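Local coordinates for protein microbial serine proteinases; subtilisin (Bacillus subtilis, PDB 2GKO) that cleaves peptide bonds as a calcium-loaded, cold-adapted serine endopeptidase of the subtilisin family, at residues G24-N29 with A93-L98; I135-G140 with V160-A165; S206-K211 with D297-G302. All blocks are in the same frame, centred on the assembly; numbering follows the deposited sequence.

How the contacts relate
The three contacts follow one another along the chain, and none encloses or crosses another. Contact 1 comes first: after helix 8-14 the chain reaches 24-29, and 93-98 returns to it, closing a loop that holds helix 71-80. Here strands 29-34 and 97-102 start side by side. Contact 2 pairs strands 133-137 and 161-165 of the same sheet, joined through helix 146-157 as a beta-alpha-beta unit; its centre is about 16 Å from that of contact 1. Contact 3 closes an 85-residue loop between two irregular segments, and ties the chain after strand 199-202 to a calcium loop near the C terminus. Contacts 1 and 3 lie on opposite sides of the chain centre.

Contact 1: residues G24-N29 with A93-L98; sequences GGAGIN and APEADL. With CA (calcium ion), chain B.
A calcium site at the start of two parallel strands joins N29 and D97. N29 OD1 and D97 OD2 each bind the calcium ion at 2.2 Å, E49 also binds it, and three waters add to the shell. N29 OD1 and D97 OD2 are 3.2 Å apart, a closeness probably made tolerable by the calcium ion both bind. The amide and carboxylate planes are 50° apart. Chi1 of -50° in N29 and -60° in D97 puts each CG beside its own N, and the two side chains converge on the ion. N29 ND2 turns to K132 O and T131 OG1, which fixes the rotation of the amide.

Here strands 29-34 and 97-102 begin, neighbours in the parallel part of the subtilase sheet, with N29 and D97 as a parallel bridge. D97 N donates an almost straight bond to I28 O at 2.9 Å. Before it, 25-28 makes a type II turn and 93-96 a type I turn. E95 grips G24 twice: E95 N donates to G24 O at 3.0 Å, and E95 OE2 accepts from G24 N at 2.9 Å, met from above the carboxylate plane. Water 2 links G27 N, E95 O and D97 OD1.

Contact 2: residues I135-G140 with V160-A165; sequences INMSLG and VLIIAA. With PMS (phenylmethanesulfonic acid), chain G.
I135 packs against V160, which lies just before strand 161-165. I135 shares one face of the parallel strand pair with I162, M137 and A164. I135 CG1 meets V160 CG1 at 3.6 Å, and the two side chains cross at a slant. The first torsion of I135 (chi1 -73°) sets CG1 beside its own N, and chi2 of 173° extends the chain to CD1. That methyl touches V160 CG1 and lies 4.1 Å from I162 CG1. I135 and I162 run side by side, pointing the same way.

M137 also runs alongside I162. Its chain is extended as far as SD and then bends at chi3 (-78°), bringing CE to 3.7 Å from I162 CG2. Helix 112-129 covers I135 and M137 through I119, and helix 146-157 covers M137 and I162 through V152 and Y156. These strands and helix 146-157 form a beta-alpha-beta unit of the subtilase core.

The ladder runs I135 N to L161 O, I163 N to I135 O and M137 N to I163 O, each 2.8 Å. A165 N to M137 O follows at 3.1 Å, its donor tilted from the carbonyl plane. The chain then leaves the strand through an inverse gamma turn centred on S138. S138 OG is hydrogen-bonded to S249 O. Water 6 bridges L139 O and A165 O. A165 CB lies 3.9 Å from O2S of the bound phenylmethanesulfonic acid, and L139 CA is equally near that oxygen.

The face is apolar and buried between the sheet and helices 112-129 and 146-157; the direct polar links of the pair lie in the backbone ladder. The C-terminal ends contribute to the pocket of the bound phenylmethanesulfonic acid, which is hydrogen-bonded to S249 N and N168 ND2.

Contact 3: residues S206-K211 with D297-G302; sequences SSRGHK and DDIASG. With CA (calcium ion), chain D.
G209 N donates to I299 O at 2.9 Å, close to straight at 163°, the one direct backbone bond between two irregular segments. R208 CA approaches the same oxygen, I299 O, in a CA-H...O contact of 3.2 Å. Water 7 makes a second backbone link, donating to S207 O and A300 O while accepting from S206 OG.

I299 is the main side chain in the contact. Its chi1 of 62° sets CG1 between the backbone N and the carbonyl carbon. I299 CG1 then meets R208 CG at 3.9 Å, while I299 CG2 lies against the carbonyls of G209 and H210, 3.4 Å from H210 O.

The segment 297-302 belongs to a calcium loop. D298 OD2 binds the ion, with D286, I287, G294, G296 and water 8 as the other ligands. While OD2 binds the ion, D298 OD1 accepts from S301 OG at 2.7 Å, on the syn side and 27° out of the carboxylate plane. S301 N comes to D298 OD1 nearly in line with its C-O bond, in an Asx motif.

R208 bends at chi2 (60°), and its chain runs alongside A300, with R208 NE 3.6 Å from A300 CB. R208 NH1 donates to S206 O at 2.7 Å, in the guanidinium plane, and also to A203 O. NH2 donates to N291 O.

Contact 1: residues G24-N29 with A93-L98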
ATOM      1  N   GLY A  24       6.237  -1.066 -15.423  1.00 14.31           N
ATOM      2  CA  GLY A  24       5.379  -2.199 -15.156  1.00 14.17           C
ATOM      3  C   GLY A  24       4.054  -1.846 -14.488  1.00 13.44           C
ATOM      4  O   GLY A  24       3.818  -0.704 -14.112  1.00 13.62           O
ATOM      5  N   GLY A  25       3.197  -2.847 -14.373  1.00 14.09           N
ATOM      6  CA  GLY A  25       1.877  -2.695 -13.782  1.00 13.75           C
ATOM      7  C   GLY A  25       0.747  -2.559 -14.781  1.00 14.31           C
ATOM      8  O   GLY A  25      -0.397  -2.363 -14.384  1.00 14.31           O
ATOM      9  N   ALA A  26       1.052  -2.657 -16.080  1.00 14.85           N
ATOM     10  CA  ALA A  26       0.047  -2.428 -17.107  1.00 15.30           C
ATOM     11  C   ALA A  26      -1.179  -3.303 -16.912  1.00 15.27           C
ATOM     12  O   ALA A  26      -1.078  -4.502 -16.691  1.00 15.45           O
ATOM     13  CB  ALA A  26       0.635  -2.649 -18.493  1.00 16.01           C
ATOM     14  N   GLY A  27      -2.346  -2.681 -16.992  1.00 14.95           N
ATOM     15  CA  GLY A  27      -3.603  -3.394 -16.900  1.00 14.71           C
ATOM     16  C   GLY A  27      -4.135  -3.613 -15.500  1.00 13.44           C
ATOM     17  O   GLY A  27      -5.306  -3.935 -15.364  1.00 12.99           O
ATOM     18  N   ILE A  28      -3.301  -3.408 -14.479  1.00 12.61           N
ATOM     19  CA  ILE A  28      -3.718  -3.658 -13.113  1.00 12.18           C
ATOM     20  C   ILE A  28      -4.169  -2.367 -12.500  1.00 11.58           C
ATOM     21  O   ILE A  28      -3.533  -1.329 -12.672  1.00 12.44           O
ATOM     22  CB  ILE A  28      -2.583  -4.272 -12.286  1.00 12.16           C
ATOM     23  CG1 ILE A  28      -1.989  -5.499 -12.999  1.00 14.01           C
ATOM     24  CG2 ILE A  28      -3.094  -4.629 -10.892  1.00 13.23           C
ATOM     25  CD1 ILE A  28      -2.960  -6.610 -13.279  1.00 14.68           C
ATOM     26  N   ASN A  29      -5.271  -2.428 -11.751  1.00 10.19           N
ATOM     27  CA  ASN A  29      -5.854  -1.232 -11.130  1.00  9.92           C
ATOM     28  C   ASN A  29      -5.490  -1.192  -9.664  1.00 10.37           C
ATOM     29  O   ASN A  29      -5.662  -2.183  -8.964  1.00 10.63           O
ATOM     30  CB  ASN A  29      -7.378  -1.262 -11.277  1.00 10.58           C
ATOM     31  CG  ASN A  29      -7.803  -1.526 -12.697  1.00 10.53           C
ATOM     32  OD1 ASN A  29      -7.709  -0.627 -13.546  1.00 10.41           O
ATOM     33  ND2 ASN A  29      -8.186  -2.774 -12.993  1.00 10.21           N
ATOM     34  N   ALA A  93       4.941   1.024  -9.786  1.00 10.72           N
ATOM     35  CA  ALA A  93       4.232   0.449 -10.953  1.00 10.92           C
ATOM     36  C   ALA A  93       3.657   1.594 -11.789  1.00 10.98           C
ATOM     37  O   ALA A  93       2.440   1.838 -11.772  1.00 10.72           O
ATOM     38  CB  ALA A  93       3.132  -0.471 -10.496  1.00 11.39           C
ATOM     39  N   PRO A  94       4.496   2.296 -12.543  1.00 10.49           N
ATOM     40  CA  PRO A  94       4.067   3.515 -13.242  1.00 11.06           C
ATOM     41  C   PRO A  94       3.107   3.293 -14.413  1.00 10.91           C
ATOM     42  O   PRO A  94       2.625   4.281 -14.963  1.00 10.79           O
ATOM     43  CB  PRO A  94       5.389   4.092 -13.745  1.00 10.46           C
ATOM     44  CG  PRO A  94       6.220   2.867 -13.999  1.00 11.00           C
ATOM     45  CD  PRO A  94       5.928   2.012 -12.779  1.00 10.84           C
ATOM     46  N   GLU A  95       2.888   2.050 -14.804  1.00 11.94           N
ATOM     47  CA  GLU A  95       1.908   1.732 -15.851  1.00 12.39           C
ATOM     48  C   GLU A  95       0.570   1.247 -15.298  1.00 13.33           C
ATOM     49  O   GLU A  95      -0.350   0.989 -16.058  1.00 13.22           O
ATOM     50  CB  GLU A  95       2.443   0.658 -16.758  1.00 13.26           C
ATOM     51  CG  GLU A  95       3.709   1.099 -17.486  1.00 14.29           C
ATOM     52  CD  GLU A  95       4.335  -0.032 -18.269  1.00 17.14           C
ATOM     53  OE1 GLU A  95       3.626  -0.692 -19.038  1.00 19.50           O
ATOM     54  OE2 GLU A  95       5.552  -0.258 -18.112  1.00 16.71           O
ATOM     55  N   ALA A  96       0.468   1.123 -13.979  1.00 12.99           N
ATOM     56  CA  ALA A  96      -0.818   0.767 -13.372  1.00 12.14           C
ATOM     57  C   ALA A  96      -1.887   1.861 -13.546  1.00 11.64           C
ATOM     58  O   ALA A  96      -1.595   3.029 -13.830  1.00 11.84           O
ATOM     59  CB  ALA A  96      -0.630   0.414 -11.902  1.00 12.55           C
ATOM     60  N   ASP A  97      -3.146   1.456 -13.384  1.00 11.51           N
ATOM     61  CA  ASP A  97      -4.269   2.367 -13.494  1.00 11.28           C
ATOM     62  C   ASP A  97      -4.667   2.772 -12.085  1.00 11.04           C
ATOM     63  O   ASP A  97      -4.870   1.910 -11.240  1.00 11.43           O
ATOM     64  CB  ASP A  97      -5.456   1.666 -14.128  1.00 11.27           C
ATOM     65  CG  ASP A  97      -5.192   1.129 -15.518  1.00 12.76           C
ATOM     66  OD1 ASP A  97      -4.216   1.552 -16.180  1.00 10.16           O
ATOM     67  OD2 ASP A  97      -5.963   0.289 -16.035  1.00 12.11           O
ATOM     68  N   LEU A  98      -4.813   4.063 -11.846  1.00 10.17           N
ATOM     69  CA  LEU A  98      -5.209   4.561 -10.531  1.00  9.44           C
ATOM     70  C   LEU A  98      -6.721   4.687 -10.416  1.00  9.70           C
ATOM     71  O   LEU A  98      -7.358   5.335 -11.243  1.00  8.69           O
ATOM     72  CB  LEU A  98      -4.579   5.938 -10.262  1.00  9.69           C
ATOM     73  CG  LEU A  98      -4.980   6.661  -8.983  1.00  9.61           C
ATOM     74  CD1 LEU A  98      -4.616   5.813  -7.747  1.00  9.48           C
ATOM     75  CD2 LEU A  98      -4.333   8.016  -8.972  1.00 11.25           C
TER
HETATM   76 CA    CA B 610      -8.009  -0.314 -15.684  1.00  9.95          CA
HETATM   77  O   HOH W   1       3.505  -3.527 -17.470  1.00 16.48           O
HETATM   78  O   HOH W   2      -2.347   0.090 -17.454  1.00 16.36           O
HETATM   79  O   HOH W   3      -7.430  -2.351 -16.152  1.00 14.55           O
HETATM   80  O   HOH W   4      -8.579  -0.180 -17.903  1.00 17.32           O
HETATM   81  O   HOH W   5     -10.154  -1.171 -15.422  1.00 16.08           O

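Contact 2: residues I135-G140 with V160-A165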
ATOM      1  N   ILE A 135      -6.429  -3.199  -3.853  1.00 10.01           N
ATOM      2  CA  ILE A 135      -6.766  -2.142  -2.921  1.00  9.10           C
ATOM      3  C   ILE A 135      -5.559  -1.812  -2.058  1.00  9.05           C
ATOM      4  O   ILE A 135      -4.919  -2.702  -1.515  1.00 10.15           O
ATOM      5  CB  ILE A 135      -7.931  -2.562  -1.964  1.00  9.39           C
ATOM      6  CG1 ILE A 135      -9.242  -2.583  -2.745  1.00  9.75           C
ATOM      7  CG2 ILE A 135      -8.011  -1.597  -0.782  1.00  9.40           C
ATOM      8  CD1 ILE A 135     -10.456  -3.137  -1.969  1.00  9.48           C
ATOM      9  N   ASN A 136      -5.303  -0.524  -1.909  1.00  9.24           N
ATOM     10  CA  ASN A 136      -4.396  -0.020  -0.901  1.00  8.22           C
ATOM     11  C   ASN A 136      -5.161   0.774   0.163  1.00  8.56           C
ATOM     12  O   ASN A 136      -5.805   1.767  -0.161  1.00  8.40           O
ATOM     13  CB  ASN A 136      -3.334   0.891  -1.535  1.00  8.50           C
ATOM     14  CG  ASN A 136      -2.312   1.335  -0.521  1.00  6.82           C
ATOM     15  OD1 ASN A 136      -1.308   0.638  -0.298  1.00  8.85           O
ATOM     16  ND2 ASN A 136      -2.594   2.440   0.174  1.00  7.06           N
ATOM     17  N   MET A 137      -5.063   0.343   1.414  1.00  8.63           N
ATOM     18  CA  MET A 137      -5.616   1.077   2.560  1.00  8.88           C
ATOM     19  C   MET A 137      -4.491   1.493   3.500  1.00  9.26           C
ATOM     20  O   MET A 137      -4.047   0.740   4.360  1.00  8.93           O
ATOM     21  CB  MET A 137      -6.691   0.274   3.300  1.00  8.62           C
ATOM     22  CG  MET A 137      -7.958   0.270   2.521  1.00  7.87           C
ATOM     23  SD  MET A 137      -9.320  -0.459   3.400  1.00 11.49           S
ATOM     24  CE  MET A 137      -8.976  -2.105   3.206  1.00  9.50           C
ATOM     25  N   SER A 138      -4.033   2.714   3.305  1.00  9.84           N
ATOM     26  CA  SER A 138      -3.024   3.315   4.152  1.00 10.07           C
ATOM     27  C   SER A 138      -3.719   4.007   5.309  1.00 10.46           C
ATOM     28  O   SER A 138      -3.740   5.233   5.429  1.00 10.29           O
ATOM     29  CB  SER A 138      -2.154   4.264   3.333  1.00 10.04           C
ATOM     30  OG  SER A 138      -1.258   3.535   2.532  1.00  8.91           O
ATOM     31  N   LEU A 139      -4.339   3.182   6.148  1.00 11.26           N
ATOM     32  CA  LEU A 139      -5.151   3.684   7.234  1.00 12.15           C
ATOM     33  C   LEU A 139      -5.266   2.570   8.242  1.00 13.32           C
ATOM     34  O   LEU A 139      -5.044   1.400   7.942  1.00 12.03           O
ATOM     35  CB  LEU A 139      -6.511   4.166   6.718  1.00 12.52           C
ATOM     36  CG  LEU A 139      -7.394   3.179   5.963  1.00 12.90           C
ATOM     37  CD1 LEU A 139      -8.205   2.340   6.933  1.00 15.42           C
ATOM     38  CD2 LEU A 139      -8.325   3.892   4.975  1.00 13.51           C
ATOM     39  N   GLY A 140      -5.583   2.935   9.471  1.00 14.59           N
ATOM     40  CA  GLY A 140      -5.682   1.919  10.494  1.00 15.92           C
ATOM     41  C   GLY A 140      -6.300   2.452  11.751  1.00 16.85           C
ATOM     42  O   GLY A 140      -6.357   3.651  11.970  1.00 18.63           O
ATOM     43  N   VAL A 160     -10.147  -9.512  -5.296  1.00 12.20           N
ATOM     44  CA  VAL A 160      -9.391  -8.288  -5.050  1.00 12.35           C
ATOM     45  C   VAL A 160      -8.269  -8.586  -4.055  1.00 11.90           C
ATOM     46  O   VAL A 160      -8.472  -9.301  -3.072  1.00 12.27           O
ATOM     47  CB  VAL A 160     -10.312  -7.157  -4.520  1.00 11.98           C
ATOM     48  CG1 VAL A 160      -9.529  -5.895  -4.180  1.00 12.78           C
ATOM     49  CG2 VAL A 160     -11.405  -6.856  -5.522  1.00 11.27           C
ATOM     50  N   LEU A 161      -7.064  -8.098  -4.345  1.00 11.44           N
ATOM     51  CA  LEU A 161      -5.949  -8.159  -3.410  1.00 11.51           C
ATOM     52  C   LEU A 161      -5.972  -6.903  -2.538  1.00 11.69           C
ATOM     53  O   LEU A 161      -6.048  -5.803  -3.053  1.00 11.76           O
ATOM     54  CB  LEU A 161      -4.630  -8.251  -4.139  1.00 11.90           C
ATOM     55  CG  LEU A 161      -3.385  -8.388  -3.264  1.00 12.90           C
ATOM     56  CD1 LEU A 161      -3.419  -9.649  -2.413  1.00 12.36           C
ATOM     57  CD2 LEU A 161      -2.177  -8.404  -4.139  1.00 13.25           C
ATOM     58  N   ILE A 162      -5.938  -7.081  -1.225  1.00 10.88           N
ATOM     59  CA  ILE A 162      -6.010  -5.957  -0.288  1.00 11.36           C
ATOM     60  C   ILE A 162      -4.685  -5.793   0.459  1.00 10.92           C
ATOM     61  O   ILE A 162      -4.242  -6.695   1.142  1.00 11.04           O
ATOM     62  CB  ILE A 162      -7.165  -6.133   0.708  1.00 11.26           C
ATOM     63  CG1 ILE A 162      -8.519  -6.165  -0.027  1.00 13.41           C
ATOM     64  CG2 ILE A 162      -7.148  -5.008   1.715  1.00 11.06           C
ATOM     65  CD1 ILE A 162      -9.142  -7.502  -0.126  1.00 16.22           C
ATOM     66  N   ILE A 163      -4.069  -4.632   0.299  1.00 10.05           N
ATOM     67  CA  ILE A 163      -2.821  -4.272   0.973  1.00  9.29           C
ATOM     68  C   ILE A 163      -3.133  -3.148   1.944  1.00  9.31           C
ATOM     69  O   ILE A 163      -3.866  -2.233   1.601  1.00  9.23           O
ATOM     70  CB  ILE A 163      -1.742  -3.792  -0.045  1.00  8.75           C
ATOM     71  CG1 ILE A 163      -1.637  -4.732  -1.259  1.00 10.40           C
ATOM     72  CG2 ILE A 163      -0.376  -3.588   0.653  1.00  9.98           C
ATOM     73  CD1 ILE A 163      -1.239  -6.120  -0.935  1.00 11.27           C
ATOM     74  N   ALA A 164      -2.593  -3.222   3.156  1.00  9.20           N
ATOM     75  CA  ALA A 164      -2.842  -2.203   4.167  1.00  8.38           C
ATOM     76  C   ALA A 164      -1.628  -1.921   5.029  1.00  8.23           C
ATOM     77  O   ALA A 164      -0.794  -2.776   5.259  1.00  9.04           O
ATOM     78  CB  ALA A 164      -3.996  -2.634   5.059  1.00  8.77           C
ATOM     79  N   ALA A 165      -1.600  -0.719   5.573  1.00  8.51           N
ATOM     80  CA  ALA A 165      -0.628  -0.340   6.570  1.00  8.25           C
ATOM     81  C   ALA A 165      -0.740  -1.230   7.812  1.00  8.61           C
ATOM     82  O   ALA A 165      -1.837  -1.492   8.293  1.00  8.84           O
ATOM     83  CB  ALA A 165      -0.863   1.089   6.966  1.00  7.63           C
TER
HETATM   84  C   PMS G 601      -1.538   6.973   8.209  1.00 23.35           C
HETATM   85  S   PMS G 601      -0.826   5.473   7.960  1.00 22.24           S
HETATM   86  C1  PMS G 601      -0.706   8.140   7.693  1.00 27.00           C
HETATM   87  C2  PMS G 601       0.211   8.784   8.521  1.00 29.18           C
HETATM   88  C3  PMS G 601       0.956   9.871   8.050  1.00 30.57           C
HETATM   89  C4  PMS G 601       0.745  10.334   6.759  1.00 30.81           C
HETATM   90  C5  PMS G 601      -0.195   9.725   5.935  1.00 29.19           C
HETATM   91  C6  PMS G 601      -0.921   8.636   6.411  1.00 28.95           C
HETATM   92  O2S PMS G 601      -1.641   4.499   8.653  1.00 23.45           O
HETATM   93  O1S PMS G 601       0.571   5.621   8.355  1.00 17.47           O
HETATM   94  O   HOH W   6      -4.287  -1.080   8.981  1.00 11.02           O

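Contact 3: residues S206-K211 with D297-G302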
ATOM      1  N   SER A 206       6.647   1.309  13.599  1.00  9.43           N
ATOM      2  CA  SER A 206       5.827   0.376  12.856  1.00  9.94           C
ATOM      3  C   SER A 206       5.151  -0.632  13.806  1.00  9.62           C
ATOM      4  O   SER A 206       5.805  -1.193  14.679  1.00  9.73           O
ATOM      5  CB  SER A 206       6.731  -0.335  11.833  1.00  9.59           C
ATOM      6  OG  SER A 206       5.992  -1.104  10.918  1.00 10.16           O
ATOM      7  N   SER A 207       3.846  -0.842  13.646  1.00  9.71           N
ATOM      8  CA  SER A 207       3.101  -1.740  14.522  1.00  9.79           C
ATOM      9  C   SER A 207       3.585  -3.172  14.342  1.00 10.53           C
ATOM     10  O   SER A 207       3.786  -3.646  13.213  1.00 10.71           O
ATOM     11  CB  SER A 207       1.613  -1.661  14.230  1.00  9.59           C
ATOM     12  OG  SER A 207       1.067  -0.426  14.692  1.00 10.84           O
ATOM     13  N   ARG A 208       3.749  -3.847  15.468  1.00 10.57           N
ATOM     14  CA  ARG A 208       4.184  -5.251  15.509  1.00 10.99           C
ATOM     15  C   ARG A 208       3.026  -6.213  15.609  1.00 11.55           C
ATOM     16  O   ARG A 208       1.985  -5.934  16.203  1.00 10.78           O
ATOM     17  CB  ARG A 208       5.118  -5.482  16.711  1.00 11.23           C
ATOM     18  CG  ARG A 208       6.566  -5.286  16.432  1.00 11.11           C
ATOM     19  CD  ARG A 208       6.953  -3.881  15.959  1.00 10.35           C
ATOM     20  NE  ARG A 208       8.405  -3.788  15.806  1.00 11.07           N
ATOM     21  CZ  ARG A 208       9.078  -2.753  15.325  1.00 11.02           C
ATOM     22  NH1 ARG A 208       8.467  -1.653  14.935  1.00 11.18           N
ATOM     23  NH2 ARG A 208      10.397  -2.811  15.245  1.00 11.29           N
ATOM     24  N   GLY A 209       3.202  -7.402  15.036  1.00 11.31           N
ATOM     25  CA  GLY A 209       2.228  -8.449  15.196  1.00 11.42           C
ATOM     26  C   GLY A 209       2.326  -9.095  16.579  1.00 12.22           C
ATOM     27  O   GLY A 209       3.078  -8.625  17.456  1.00 11.96           O
ATOM     28  N   HIS A 210       1.599 -10.191  16.734  1.00 12.48           N
ATOM     29  CA  HIS A 210       1.462 -10.909  18.001  1.00 12.84           C
ATOM     30  C   HIS A 210       2.428 -12.070  18.099  1.00 13.44           C
ATOM     31  O   HIS A 210       2.633 -12.800  17.123  1.00 13.03           O
ATOM     32  CB  HIS A 210       0.015 -11.388  18.172  1.00 12.54           C
ATOM     33  CG  HIS A 210      -0.970 -10.269  18.305  1.00 13.66           C
ATOM     34  ND1 HIS A 210      -1.297  -9.712  19.523  1.00 14.60           N
ATOM     35  CD2 HIS A 210      -1.650  -9.560  17.373  1.00 14.28           C
ATOM     36  CE1 HIS A 210      -2.140  -8.713  19.330  1.00 16.05           C
ATOM     37  NE2 HIS A 210      -2.362  -8.594  18.035  1.00 15.30           N
ATOM     38  N   LYS A 211       3.024 -12.255  19.272  1.00 12.94           N
ATOM     39  CA  LYS A 211       4.068 -13.282  19.417  1.00 13.33           C
ATOM     40  C   LYS A 211       3.533 -14.709  19.216  1.00 14.08           C
ATOM     41  O   LYS A 211       4.239 -15.554  18.671  1.00 14.12           O
ATOM     42  CB  LYS A 211       4.727 -13.219  20.788  1.00 13.31           C
ATOM     43  CG  LYS A 211       5.423 -11.943  21.140  1.00 12.95           C
ATOM     44  CD  LYS A 211       6.319 -12.099  22.352  1.00 10.76           C
ATOM     45  CE  LYS A 211       6.909 -10.757  22.738  1.00 11.31           C
ATOM     46  NZ  LYS A 211       7.758 -10.783  23.953  1.00 10.14           N
ATOM     47  N   ASP A 297      10.430 -15.475  10.166  1.00 16.30           N
ATOM     48  CA  ASP A 297       9.170 -14.748  10.179  1.00 15.67           C
ATOM     49  C   ASP A 297       9.011 -14.137  11.577  1.00 15.66           C
ATOM     50  O   ASP A 297       8.941 -14.873  12.560  1.00 16.85           O
ATOM     51  CB  ASP A 297       8.056 -15.742   9.857  1.00 15.80           C
ATOM     52  CG  ASP A 297       6.685 -15.187  10.054  1.00 15.87           C
ATOM     53  OD1 ASP A 297       5.778 -16.010  10.244  1.00 16.84           O
ATOM     54  OD2 ASP A 297       6.431 -13.948  10.044  1.00 15.58           O
ATOM     55  N   ASP A 298       8.973 -12.805  11.666  1.00 14.32           N
ATOM     56  CA  ASP A 298       8.933 -12.136  12.974  1.00 13.42           C
ATOM     57  C   ASP A 298       7.845 -11.075  13.039  1.00 13.09           C
ATOM     58  O   ASP A 298       7.249 -10.700  12.028  1.00 12.18           O
ATOM     59  CB  ASP A 298      10.313 -11.591  13.360  1.00 13.29           C
ATOM     60  CG  ASP A 298      10.839 -10.586  12.383  1.00 14.78           C
ATOM     61  OD1 ASP A 298      10.202  -9.526  12.263  1.00 12.84           O
ATOM     62  OD2 ASP A 298      11.878 -10.723  11.710  1.00 13.18           O
ATOM     63  N   ILE A 299       7.559 -10.610  14.248  1.00 12.70           N
ATOM     64  CA  ILE A 299       6.431  -9.696  14.449  1.00 12.63           C
ATOM     65  C   ILE A 299       6.714  -8.275  13.962  1.00 11.87           C
ATOM     66  O   ILE A 299       5.782  -7.486  13.795  1.00 11.65           O
ATOM     67  CB  ILE A 299       5.966  -9.642  15.935  1.00 12.78           C
ATOM     68  CG1 ILE A 299       7.081  -9.113  16.840  1.00 12.59           C
ATOM     69  CG2 ILE A 299       5.454 -11.005  16.387  1.00 12.74           C
ATOM     70  CD1 ILE A 299       6.653  -8.956  18.280  1.00 12.40           C
ATOM     71  N   ALA A 300       7.977  -7.942  13.755  1.00 11.39           N
ATOM     72  CA  ALA A 300       8.358  -6.618  13.275  1.00 11.70           C
ATOM     73  C   ALA A 300       8.198  -6.470  11.773  1.00 12.04           C
ATOM     74  O   ALA A 300       7.725  -5.445  11.288  1.00 12.31           O
ATOM     75  CB  ALA A 300       9.766  -6.312  13.656  1.00 11.54           C
ATOM     76  N   SER A 301       8.579  -7.514  11.048  1.00 12.47           N
ATOM     77  CA  SER A 301       8.758  -7.439   9.608  1.00 12.23           C
ATOM     78  C   SER A 301       8.011  -8.517   8.820  1.00 12.77           C
ATOM     79  O   SER A 301       8.087  -8.522   7.601  1.00 11.91           O
ATOM     80  CB  SER A 301      10.245  -7.492   9.285  1.00 12.56           C
ATOM     81  OG  SER A 301      10.815  -8.726   9.706  1.00 12.76           O
ATOM     82  N   GLY A 302       7.263  -9.384   9.501  1.00 12.51           N
ATOM     83  CA  GLY A 302       6.647 -10.529   8.864  1.00 13.26           C
ATOM     84  C   GLY A 302       7.705 -11.377   8.158  1.00 13.72           C
ATOM     85  O   GLY A 302       8.787 -11.617   8.708  1.00 12.94           O
TER
HETATM   86 CA    CA D 612      13.081 -11.742  10.016  1.00 15.12          CA
HETATM   87  O   HOH W   7       6.344  -3.437  12.260  1.00 11.64           O
HETATM   88  O   HOH W   8      11.568 -10.864   8.321  1.00 13.78           O